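Local coordinates for protein purine nucleoside phosphorylase (Schistosoma mansoni, PDB 5KO6) that catalyses the phosphorolysis of purine nucleosides, probably inosine and guanosine above all, to give the free base and ribose 1-phosphate, at residues Ile115-Gly120 with Met221-Glu226; Leu133-Ile138 with Val189-Tyr194. All coordinates share one frame; numbering follows the deposited sequence.

In the fold
Along the chain, residues 115-120 on strand 112-121 come first, and strand 131-139 follows almost at once. Helix 170-182 then carries the chain to strand 189-196, which lies parallel beside 131-139 and closes contact 2. Only after this does the chain reach 221-226, at the start of helix 224-232, and come back to 115-120; contact 1 thus forms the outer loop and contact 2 the inner one. Both use the same central sheet. Tyr194 joins them: its strand belongs to contact 2, while its ring lies against Asn117 and Val224 of contact 1 and its hydroxyl accepts the backbone N-H of Ser222, near the bound ribose 1-phosphate.

Contact 1. Residues Ile115-Gly120 with Met221-Glu226; sequences ITNLAG and MSTVPE. With R1P (1-O-phosphono-alpha-D-ribofuranose), chain C; CYT (6-aminopyrimidin-2(1H)-one), chain B.
At the phosphate end of the active site, Asn117 of strand 112-121 faces Ser222 and Thr223, which lead into helix 224-232. With chi1 at 63°, the Asn117 amide sits between its backbone N and carbonyl carbon, and its side chain crosses that of Thr223 at about a right angle. Asn117 ND2 donates to Thr223 OG1 (2.9 Å), which lies 27° out of the amide plane; Asn117 OD1 is held by Ser241. From there the donors run in series: Thr223 OG1 gives its hydrogen to Ser222 OG (3.0 Å), and Ser222 OG donates to O2P of ribose 1-phosphate (2.6 Å). Small hydroxyl residues suit this place, since each can accept and donate at once. From the strand side, Leu118 N reaches phosphate O3P at 2.7 Å with an N-H...O angle of 160°. Water 1 donates both to Leu118 O and to O2P. Gly120, having no side chain, lets its CA lie 3.4 Å from N4 of the bound cytosine. Farther from the ligands the contact turns apolar: Ile115 CG2 lies 4.1 Å from the Thr223 methyl, CG2, and Ile115 CD1 touches Glu226 CB at 4.2 Å. The Glu226 carboxylate forms a salt bridge with Arg86. Strand 112-121 itself bonds to strands 29-32 and 236-246 through its backbone, while Thr116 and Leu118 rest against helix 259-283.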
ATOM      1  N   ILE A 115      11.596 -10.776 -19.462  1.00 14.34           N
ATOM      2  CA  ILE A 115      10.412  -9.943 -19.285  1.00 15.32           C
ATOM      3  C   ILE A 115      10.621  -8.615 -19.993  1.00 16.66           C
ATOM      4  O   ILE A 115      11.690  -8.005 -19.881  1.00 17.47           O
ATOM      5  CB  ILE A 115      10.143  -9.689 -17.789  1.00 15.03           C
ATOM      6  CG1 ILE A 115      10.044 -11.002 -17.013  1.00 17.24           C
ATOM      7  CG2 ILE A 115       8.861  -8.865 -17.619  1.00 17.33           C
ATOM      8  CD1 ILE A 115       9.927 -10.790 -15.509  1.00 19.50           C
ATOM      9  N   THR A 116       9.598  -8.158 -20.724  1.00 15.83           N
ATOM     10  CA  THR A 116       9.565  -6.782 -21.206  1.00 15.55           C
ATOM     11  C   THR A 116       8.341  -6.061 -20.656  1.00 14.87           C
ATOM     12  O   THR A 116       7.341  -6.679 -20.282  1.00 16.74           O
ATOM     13  CB  THR A 116       9.585  -6.677 -22.736  1.00 16.78           C
ATOM     14  OG1 THR A 116       8.451  -7.351 -23.307  1.00 16.56           O
ATOM     15  CG2 THR A 116      10.877  -7.278 -23.289  1.00 16.33           C
ATOM     16  N   ASN A 117       8.429  -4.735 -20.620  1.00 14.64           N
ATOM     17  CA  ASN A 117       7.292  -3.908 -20.245  1.00 14.05           C
ATOM     18  C   ASN A 117       7.431  -2.547 -20.910  1.00 14.17           C
ATOM     19  O   ASN A 117       8.502  -2.182 -21.396  1.00 15.13           O
ATOM     20  CB  ASN A 117       7.170  -3.752 -18.714  1.00 14.66           C
ATOM     21  CG  ASN A 117       8.373  -3.045 -18.088  1.00 15.46           C
ATOM     22  OD1 ASN A 117       8.650  -1.874 -18.364  1.00 16.44           O
ATOM     23  ND2 ASN A 117       9.084  -3.757 -17.220  1.00 18.79           N
ATOM     24  N   LEU A 118       6.324  -1.801 -20.916  1.00 14.42           N
ATOM     25  CA  LEU A 118       6.311  -0.390 -21.284  1.00 14.33           C
ATOM     26  C   LEU A 118       6.255   0.420 -19.998  1.00 13.10           C
ATOM     27  O   LEU A 118       5.515   0.076 -19.070  1.00 16.76           O
ATOM     28  CB  LEU A 118       5.086  -0.058 -22.140  1.00 18.45           C
ATOM     29  CG  LEU A 118       5.190  -0.223 -23.664  1.00 20.46           C
ATOM     30  CD1 LEU A 118       6.023   0.879 -24.303  1.00 18.92           C
ATOM     31  CD2 LEU A 118       5.734  -1.581 -24.044  1.00 24.21           C
ATOM     32  N   ALA A 119       7.058   1.475 -19.921  1.00 14.31           N
ATOM     33  CA  ALA A 119       7.195   2.220 -18.680  1.00 13.92           C
ATOM     34  C   ALA A 119       7.356   3.705 -18.965  1.00 14.85           C
ATOM     35  O   ALA A 119       7.694   4.117 -20.078  1.00 15.84           O
ATOM     36  CB  ALA A 119       8.408   1.728 -17.876  1.00 14.84           C
ATOM     37  N   GLY A 120       7.119   4.509 -17.932  1.00 14.42           N
ATOM     38  CA  GLY A 120       7.384   5.939 -18.000  1.00 14.89           C
ATOM     39  C   GLY A 120       8.803   6.238 -17.543  1.00 16.40           C
ATOM     40  O   GLY A 120       9.304   5.636 -16.598  1.00 15.61           O
ATOM     41  N   MET A 221       3.635  -0.546 -14.152  1.00 11.01           N
ATOM     42  CA  MET A 221       2.572  -1.208 -13.396  1.00 11.19           C
ATOM     43  C   MET A 221       2.678  -2.724 -13.433  1.00 11.92           C
ATOM     44  O   MET A 221       1.680  -3.417 -13.211  1.00 13.47           O
ATOM     45  CB  MET A 221       1.202  -0.776 -13.928  1.00 12.37           C
ATOM     46  CG  MET A 221       1.054   0.713 -14.081  1.00 11.94           C
ATOM     47  SD  MET A 221      -0.567   1.089 -14.805  1.00 14.25           S
ATOM     48  CE  MET A 221      -0.358   2.819 -15.131  1.00 14.58           C
ATOM     49  N   SER A 222       3.852  -3.260 -13.736  1.00 11.85           N
ATOM     50  CA  SER A 222       3.981  -4.699 -13.901  1.00 13.48           C
ATOM     51  C   SER A 222       5.354  -5.123 -13.403  1.00 12.79           C
ATOM     52  O   SER A 222       6.059  -4.364 -12.723  1.00 13.43           O
ATOM     53  CB  SER A 222       3.784  -5.090 -15.373  1.00 14.54           C
ATOM     54  OG  SER A 222       4.896  -4.664 -16.143  1.00 16.29           O
ATOM     55  N   THR A 223       5.716  -6.360 -13.745  1.00 13.15           N
ATOM     56  CA  THR A 223       7.088  -6.856 -13.727  1.00 11.91           C
ATOM     57  C   THR A 223       7.567  -7.238 -12.338  1.00 12.94           C
ATOM     58  O   THR A 223       8.010  -8.368 -12.142  1.00 13.76           O
ATOM     59  CB  THR A 223       8.035  -5.878 -14.426  1.00 12.78           C
ATOM     60  OG1 THR A 223       7.624  -5.752 -15.793  1.00 15.14           O
ATOM     61  CG2 THR A 223       9.478  -6.358 -14.388  1.00 13.76           C
ATOM     62  N   VAL A 224       7.521  -6.313 -11.376  1.00 12.65           N
ATOM     63  CA  VAL A 224       8.009  -6.632 -10.029  1.00 11.60           C
ATOM     64  C   VAL A 224       7.317  -7.850  -9.435  1.00 12.37           C
ATOM     65  O   VAL A 224       8.008  -8.695  -8.846  1.00 12.52           O
ATOM     66  CB  VAL A 224       7.980  -5.375  -9.139  1.00 12.15           C
ATOM     67  CG1 VAL A 224       8.160  -5.717  -7.646  1.00 12.26           C
ATOM     68  CG2 VAL A 224       9.030  -4.358  -9.607  1.00 12.18           C
ATOM     69  N   PRO A 225       5.994  -8.040  -9.562  1.00 11.19           N
ATOM     70  CA  PRO A 225       5.400  -9.269  -8.979  1.00 12.19           C
ATOM     71  C   PRO A 225       5.995 -10.542  -9.569  1.00 12.30           C
ATOM     72  O   PRO A 225       6.339 -11.473  -8.818  1.00 12.03           O
ATOM     73  CB  PRO A 225       3.900  -9.111  -9.278  1.00 12.48           C
ATOM     74  CG  PRO A 225       3.717  -7.609  -9.359  1.00 12.21           C
ATOM     75  CD  PRO A 225       4.954  -7.126 -10.082  1.00 12.70           C
ATOM     76  N   GLU A 226       6.154 -10.595 -10.896  1.00 13.51           N
ATOM     77  CA  GLU A 226       6.723 -11.792 -11.527  1.00 14.18           C
ATOM     78  C   GLU A 226       8.178 -11.979 -11.145  1.00 14.43           C
ATOM     79  O   GLU A 226       8.628 -13.112 -10.955  1.00 13.49           O
ATOM     80  CB  GLU A 226       6.650 -11.700 -13.055  1.00 18.39           C
ATOM     81  CG  GLU A 226       5.296 -11.470 -13.639  1.00 23.67           C
ATOM     82  CD  GLU A 226       5.010 -10.001 -13.810  1.00 28.27           C
ATOM     83  OE1 GLU A 226       5.219  -9.460 -14.917  1.00 33.82           O
ATOM     84  OE2 GLU A 226       4.610  -9.382 -12.821  1.00 28.88           O
TER
HETATM   85  C5  R1P C 302      -0.143   1.198 -19.472  0.75 22.08           C
HETATM   86  O5  R1P C 302       0.004   1.916 -20.653  0.75 20.26           O
HETATM   87  C4  R1P C 302       0.196  -0.275 -19.689  0.75 25.05           C
HETATM   88  O4  R1P C 302       1.423  -0.370 -20.175  0.75 27.28           O
HETATM   89  C1  R1P C 302       2.242  -1.287 -19.154  0.75 30.75           C
HETATM   90  C2  R1P C 302       1.682  -1.027 -17.954  0.75 32.14           C
HETATM   91  O2  R1P C 302       1.997  -2.083 -16.965  0.75 31.53           O
HETATM   92  C3  R1P C 302       0.213  -1.034 -18.303  0.75 28.07           C
HETATM   93  O3  R1P C 302      -0.232  -2.315 -18.423  0.75 21.01           O
HETATM   94  O1  R1P C 302       2.035  -2.582 -19.507  0.75 21.19           O
HETATM   95  P   R1P C 302       3.292  -3.627 -19.405  0.75 18.86           P
HETATM   96  O1P R1P C 302       2.700  -5.020 -19.389  0.75 20.10           O
HETATM   97  O2P R1P C 302       4.024  -3.309 -18.126  0.75 20.71           O
HETATM   98  O3P R1P C 302       4.117  -3.407 -20.624  0.75 17.99           O
HETATM   99  N3  CYT B 301       3.564   4.658 -17.239  1.00 40.49           N
HETATM  100  C4  CYT B 301       3.804   5.219 -18.429  1.00 42.92           C
HETATM  101  N1  CYT B 301       3.279   2.569 -18.341  1.00 44.10           N
HETATM  102  C2  CYT B 301       3.301   3.332 -17.162  1.00 42.42           C
HETATM  103  O2  CYT B 301       3.061   2.782 -16.088  1.00 40.54           O
HETATM  104  N4  CYT B 301       4.062   6.527 -18.458  1.00 45.58           N
HETATM  105  C5  CYT B 301       3.793   4.457 -19.640  1.00 43.41           C
HETATM  106  C6  CYT B 301       3.528   3.149 -19.550  1.00 44.20           C
HETATM  107  O   HOH W   1       5.572  -1.488 -16.837  1.00 20.91           O

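Contact 2. Residues Leu133-Ile138 with Val189-Tyr194; sequences LIKGHI and VHEGVY
Lys135 and Glu191 meet on the solvent-exposed surface of two parallel strands, 131-139 and 189-196. The lysine backbone N donates almost straight to Gly192 O (2.9 Å, 172°). Its CB stays 4.1 Å from Gly192 O, and CG, set between the backbone N and the carbonyl carbon (chi1 66°), comes within 3.5 Å of that same oxygen. The extended chain then carries CD to 3.7 Å from Glu191 OE2, CE passes between Glu191 OE2 and Val193 CG2, and NZ ends in a salt bridge with Glu191 OE2 at 3.3 Å, a weak hydrogen bond. A long, flexible, charged pair suits this exposed position. Between the pairs Ile134-Gly192 and His137-Tyr194, Lys135 and Gly136 together stand opposite Val193 alone, as in a beta bulge, and the bond from Tyr194 N to Gly136 O resumes the pairing. Apolar groups pack on both faces, with Ile134 CG2 against Tyr194 CB at 3.8 Å and, on the face of helix 170-182, Leu133 CG against Val189 CG1 at 3.8 Å. Ala176 and Leu177 of that helix pack on Leu133 and Val189 respectively, and two adjacent parallel strands joined through a helix lying on their sheet make a beta-alpha-beta crossover.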
ATOM      1  N   LEU A 133      17.566  -1.585 -19.131  1.00 16.49           N
ATOM      2  CA  LEU A 133      17.809  -2.851 -18.453  1.00 15.55           C
ATOM      3  C   LEU A 133      17.574  -2.635 -16.963  1.00 16.49           C
ATOM      4  O   LEU A 133      18.238  -1.796 -16.349  1.00 18.18           O
ATOM      5  CB  LEU A 133      19.258  -3.270 -18.682  1.00 16.43           C
ATOM      6  CG  LEU A 133      19.730  -3.344 -20.141  1.00 17.91           C
ATOM      7  CD1 LEU A 133      21.190  -3.777 -20.210  1.00 19.66           C
ATOM      8  CD2 LEU A 133      18.847  -4.290 -20.926  1.00 20.35           C
ATOM      9  N   ILE A 134      16.642  -3.378 -16.380  1.00 15.18           N
ATOM     10  CA  ILE A 134      16.274  -3.134 -14.987  1.00 14.62           C
ATOM     11  C   ILE A 134      17.314  -3.786 -14.086  1.00 16.79           C
ATOM     12  O   ILE A 134      17.591  -4.983 -14.209  1.00 17.10           O
ATOM     13  CB  ILE A 134      14.865  -3.656 -14.686  1.00 13.35           C
ATOM     14  CG1 ILE A 134      13.854  -2.938 -15.573  1.00 16.87           C
ATOM     15  CG2 ILE A 134      14.530  -3.446 -13.213  1.00 15.18           C
ATOM     16  CD1 ILE A 134      14.014  -1.439 -15.616  1.00 23.33           C
ATOM     17  N   LYS A 135      17.912  -2.992 -13.192  1.00 14.94           N
ATOM     18  CA  LYS A 135      18.948  -3.489 -12.298  1.00 15.38           C
ATOM     19  C   LYS A 135      18.506  -3.555 -10.846  1.00 17.39           C
ATOM     20  O   LYS A 135      19.260  -4.072 -10.016  1.00 17.97           O
ATOM     21  CB  LYS A 135      20.224  -2.632 -12.406  1.00 19.46           C
ATOM     22  CG  LYS A 135      20.040  -1.201 -11.920  1.00 26.25           C
ATOM     23  CD  LYS A 135      21.343  -0.416 -12.004  1.00 38.76           C
ATOM     24  CE  LYS A 135      21.151   1.011 -11.514  1.00 52.79           C
ATOM     25  NZ  LYS A 135      22.401   1.811 -11.635  1.00 62.94           N
ATOM     26  N   GLY A 136      17.331  -3.030 -10.529  1.00 16.15           N
ATOM     27  CA  GLY A 136      16.772  -3.070  -9.186  1.00 15.27           C
ATOM     28  C   GLY A 136      15.406  -2.427  -9.225  1.00 14.95           C
ATOM     29  O   GLY A 136      14.959  -1.938 -10.268  1.00 15.77           O
ATOM     30  N   HIS A 137      14.718  -2.445  -8.082  1.00 14.08           N
ATOM     31  CA  HIS A 137      13.369  -1.892  -8.077  1.00 13.64           C
ATOM     32  C   HIS A 137      13.009  -1.243  -6.743  1.00 14.39           C
ATOM     33  O   HIS A 137      13.639  -1.477  -5.703  1.00 14.67           O
ATOM     34  CB  HIS A 137      12.312  -2.927  -8.488  1.00 13.63           C
ATOM     35  CG  HIS A 137      12.140  -4.057  -7.517  1.00 13.46           C
ATOM     36  ND1 HIS A 137      12.186  -5.374  -7.911  1.00 14.60           N
ATOM     37  CD2 HIS A 137      11.887  -4.068  -6.185  1.00 13.23           C
ATOM     38  CE1 HIS A 137      11.972  -6.153  -6.867  1.00 13.87           C
ATOM     39  NE2 HIS A 137      11.789  -5.386  -5.805  1.00 13.24           N
ATOM     40  N   ILE A 138      11.966  -0.424  -6.794  1.00 14.36           N
ATOM     41  CA  ILE A 138      11.315   0.111  -5.601  1.00 14.71           C
ATOM     42  C   ILE A 138       9.869  -0.345  -5.662  1.00 12.54           C
ATOM     43  O   ILE A 138       9.116   0.054  -6.563  1.00 14.17           O
ATOM     44  CB  ILE A 138      11.431   1.630  -5.494  1.00 16.20           C
ATOM     45  CG1 ILE A 138      12.902   2.016  -5.313  1.00 18.96           C
ATOM     46  CG2 ILE A 138      10.622   2.143  -4.296  1.00 16.20           C
ATOM     47  CD1 ILE A 138      13.143   3.499  -5.178  1.00 25.50           C
ATOM     48  N   VAL A 189      20.192   2.068 -25.138  1.00 22.02           N
ATOM     49  CA  VAL A 189      20.130   1.164 -23.990  1.00 20.39           C
ATOM     50  C   VAL A 189      20.730   1.843 -22.765  1.00 18.15           C
ATOM     51  O   VAL A 189      21.861   2.342 -22.807  1.00 21.68           O
ATOM     52  CB  VAL A 189      20.857  -0.160 -24.288  1.00 21.67           C
ATOM     53  CG1 VAL A 189      20.718  -1.120 -23.089  1.00 19.73           C
ATOM     54  CG2 VAL A 189      20.315  -0.806 -25.545  1.00 22.70           C
ATOM     55  N   HIS A 190      19.972   1.839 -21.667  1.00 18.51           N
ATOM     56  CA  HIS A 190      20.387   2.348 -20.373  1.00 18.60           C
ATOM     57  C   HIS A 190      20.173   1.247 -19.347  1.00 18.67           C
ATOM     58  O   HIS A 190      19.628   0.180 -19.649  1.00 19.85           O
ATOM     59  CB  HIS A 190      19.522   3.548 -19.954  1.00 20.76           C
ATOM     60  CG  HIS A 190      19.408   4.616 -20.995  1.00 25.82           C
ATOM     61  ND1 HIS A 190      20.011   5.848 -20.863  1.00 28.72           N
ATOM     62  CD2 HIS A 190      18.759   4.639 -22.184  1.00 29.71           C
ATOM     63  CE1 HIS A 190      19.741   6.583 -21.926  1.00 32.44           C
ATOM     64  NE2 HIS A 190      18.983   5.873 -22.742  1.00 33.34           N
ATOM     65  N   GLU A 191      20.587   1.512 -18.117  1.00 19.80           N
ATOM     66  CA  GLU A 191      20.219   0.664 -16.991  1.00 20.55           C
ATOM     67  C   GLU A 191      19.533   1.536 -15.955  1.00 19.01           C
ATOM     68  O   GLU A 191      19.749   2.752 -15.912  1.00 20.26           O
ATOM     69  CB  GLU A 191      21.424  -0.065 -16.393  1.00 23.82           C
ATOM     70  CG  GLU A 191      22.442   0.838 -15.751  1.00 32.80           C
ATOM     71  CD  GLU A 191      23.538   0.057 -15.041  1.00 41.47           C
ATOM     72  OE1 GLU A 191      23.725  -1.136 -15.358  1.00 42.78           O
ATOM     73  OE2 GLU A 191      24.203   0.635 -14.158  1.00 46.47           O
ATOM     74  N   GLY A 192      18.685   0.927 -15.130  1.00 16.30           N
ATOM     75  CA  GLY A 192      17.954   1.769 -14.199  1.00 16.28           C
ATOM     76  C   GLY A 192      17.157   0.997 -13.174  1.00 16.81           C
ATOM     77  O   GLY A 192      16.978  -0.220 -13.264  1.00 16.93           O
ATOM     78  N   VAL A 193      16.661   1.757 -12.198  1.00 15.37           N
ATOM     79  CA  VAL A 193      15.810   1.256 -11.117  1.00 14.94           C
ATOM     80  C   VAL A 193      14.347   1.465 -11.485  1.00 14.34           C
ATOM     81  O   VAL A 193      13.944   2.576 -11.859  1.00 15.93           O
ATOM     82  CB  VAL A 193      16.136   1.972  -9.798  1.00 15.67           C
ATOM     83  CG1 VAL A 193      15.167   1.524  -8.704  1.00 15.87           C
ATOM     84  CG2 VAL A 193      17.575   1.713  -9.399  1.00 16.38           C
ATOM     85  N   TYR A 194      13.550   0.401 -11.366  1.00 14.30           N
ATOM     86  CA  TYR A 194      12.137   0.405 -11.744  1.00 14.36           C
ATOM     87  C   TYR A 194      11.256   0.618 -10.514  1.00 12.93           C
ATOM     88  O   TYR A 194      11.303  -0.173  -9.568  1.00 14.26           O
ATOM     89  CB  TYR A 194      11.800  -0.937 -12.396  1.00 14.26           C
ATOM     90  CG  TYR A 194      10.384  -1.140 -12.903  1.00 13.63           C
ATOM     91  CD1 TYR A 194       9.367  -1.570 -12.040  1.00 14.00           C
ATOM     92  CD2 TYR A 194      10.075  -0.985 -14.262  1.00 14.23           C
ATOM     93  CE1 TYR A 194       8.089  -1.800 -12.511  1.00 13.42           C
ATOM     94  CE2 TYR A 194       8.798  -1.217 -14.748  1.00 13.84           C
ATOM     95  CZ  TYR A 194       7.803  -1.621 -13.860  1.00 12.81           C
ATOM     96  OH  TYR A 194       6.548  -1.865 -14.332  1.00 14.05           O
TER